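PDB 3BIJ: uncharacterized protein GSU0716 from Geobacter sulfurreducens PCA, which is of unknown function but may act as a cysteine-type endopeptidase of the caspase-like C14 family. Local coordinates for residues A[10-15]-A[50-55]. Numbering follows the deposited sequence.
Sequences GLNAVD and LMTKAA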
loop_
_atom_site.group_PDB
_atom_site.type_symbol
_atom_site.label_atom_id
_atom_site.label_comp_id
_atom_site.label_asym_id
_atom_site.label_seq_id
_atom_site.Cartn_x
_atom_site.Cartn_y
_atom_site.Cartn_z
ATOM N N GLY A 10 28.450 20.690 6.643
ATOM C CA GLY A 10 27.108 20.575 6.106
ATOM C C GLY A 10 27.120 20.917 4.626
ATOM O O GLY A 10 27.554 22.003 4.233
ATOM N N LEU A 11 26.659 19.987 3.794
ATOM C CA LEU A 11 26.635 20.227 2.358
ATOM C C LEU A 11 25.296 19.897 1.754
ATOM O O LEU A 11 24.980 18.728 1.551
ATOM C CB LEU A 11 27.690 19.385 1.652
ATOM C CG LEU A 11 29.117 19.562 2.147
ATOM C CD1 LEU A 11 29.427 18.520 3.201
ATOM C CD2 LEU A 11 30.060 19.433 0.971
ATOM N N ASN A 12 24.484 20.902 1.465
ATOM C CA ASN A 12 23.214 20.568 0.852
ATOM C C ASN A 12 23.274 20.830 -0.652
ATOM O O ASN A 12 22.272 21.137 -1.296
ATOM C CB ASN A 12 22.063 21.308 1.526
ATOM C CG ASN A 12 22.389 22.719 1.808
ATOM O OD1 ASN A 12 23.034 23.382 0.998
ATOM N ND2 ASN A 12 21.944 23.212 2.956
ATOM N N ALA A 13 24.486 20.692 -1.186
ATOM C CA ALA A 13 24.765 20.830 -2.608
ATOM C C ALA A 13 26.242 20.545 -2.821
ATOM O O ALA A 13 27.046 20.679 -1.894
ATOM C CB ALA A 13 24.426 22.230 -3.103
ATOM N N VAL A 14 26.589 20.107 -4.026
ATOM C CA VAL A 14 27.978 19.835 -4.378
ATOM C C VAL A 14 28.237 20.391 -5.775
ATOM O O VAL A 14 27.309 20.808 -6.468
ATOM C CB VAL A 14 28.311 18.330 -4.357
ATOM C CG1 VAL A 14 28.081 17.784 -2.961
ATOM C CG2 VAL A 14 27.490 17.572 -5.387
ATOM N N ASP A 15 29.496 20.402 -6.192
ATOM C CA ASP A 15 29.846 20.946 -7.497
ATOM C C ASP A 15 29.492 20.010 -8.650
ATOM O O ASP A 15 30.170 19.014 -8.888
ATOM C CB ASP A 15 31.340 21.283 -7.541
ATOM C CG ASP A 15 31.743 22.008 -8.822
ATOM O OD1 ASP A 15 32.955 22.209 -9.034
ATOM O OD2 ASP A 15 30.847 22.376 -9.608
ATOM N N LEU A 50 31.753 24.629 8.104
ATOM C CA LEU A 50 31.987 24.642 6.668
ATOM C C LEU A 50 30.693 24.260 5.966
ATOM O O LEU A 50 30.204 23.139 6.122
ATOM C CB LEU A 50 33.107 23.670 6.295
ATOM C CG LEU A 50 34.489 24.090 6.818
ATOM C CD1 LEU A 50 35.540 23.079 6.409
ATOM C CD2 LEU A 50 34.854 25.475 6.262
HETATM N N MSE A 51 30.138 25.200 5.201
HETATM C CA MSE A 51 28.880 24.975 4.494
HETATM C C MSE A 51 29.125 24.742 3.015
HETATM O O MSE A 51 29.846 25.498 2.382
HETATM C CB MSE A 51 27.953 26.183 4.653
HETATM C CG MSE A 51 27.886 26.761 6.056
HETATM SE SE MSE A 51 26.710 25.807 7.270
HETATM C CE MSE A 51 27.613 24.189 7.389
ATOM N N THR A 52 28.503 23.698 2.478
ATOM C CA THR A 52 28.629 23.313 1.075
ATOM C C THR A 52 29.901 23.810 0.367
ATOM O O THR A 52 30.962 23.194 0.489
ATOM C CB THR A 52 27.392 23.750 0.280
ATOM O OG1 THR A 52 27.366 25.170 0.187
ATOM C CG2 THR A 52 26.130 23.289 0.979
ATOM N N LYS A 53 29.807 24.918 -0.367
ATOM C CA LYS A 53 30.964 25.452 -1.097
ATOM C C LYS A 53 32.230 25.503 -0.275
ATOM O O LYS A 53 33.324 25.341 -0.800
ATOM C CB LYS A 53 30.669 26.854 -1.616
ATOM C CG LYS A 53 29.795 26.884 -2.843
ATOM C CD LYS A 53 29.881 28.235 -3.523
ATOM C CE LYS A 53 29.214 28.203 -4.895
ATOM N NZ LYS A 53 29.426 29.495 -5.620
ATOM N N ALA A 54 32.065 25.733 1.020
ATOM C CA ALA A 54 33.189 25.820 1.930
ATOM C C ALA A 54 33.712 24.438 2.340
ATOM O O ALA A 54 34.871 24.306 2.736
ATOM C CB ALA A 54 32.783 26.626 3.170
ATOM N N ALA A 55 32.868 23.413 2.255
ATOM C CA ALA A 55 33.290 22.066 2.651
ATOM C C ALA A 55 33.999 21.326 1.530
ATOM O O ALA A 55 33.462 20.376 0.969
ATOM C CB ALA A 55 32.083 21.260 3.127
#
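With CG anti to its carbonyl carbon (chi1 -56°), L11 lays its isobutyl end against A55, and CD2 comes to 3.5 Å from CB of A55, with CG and CD1 only slightly farther from the same methyl. T52 is set in a similar sense: its CG2 lies anti to the carbonyl carbon, beside the backbone N, which turns the methyl, not OG1, to the chain of 10-15. There it packs against the backbone, CG2 lying 3.4 Å from CA of L11. The side chain of M51, a selenomethionine, curls back over G10 and brings its CE to 3.7 Å from the glycine N. The G10-M51 bridge lies at the ends of parallel strands 4-10 and 46-51 in the central sheet of the caspase-like domain, at the point where both strands end. The backbone of G10 is bonded through both its N and its O: its N donates to O of L50 (3.1 Å), and its O accepts from N of T52 (2.6 Å) in the carbonyl plane. CA of M51 adds a C-H...O contact to that same oxygen. Beyond T52 the chain turns through a short 3-10 segment, which returns A55 to L11, while helix 29-42 packs on M51 through A33 and E30, and on T52 through E30.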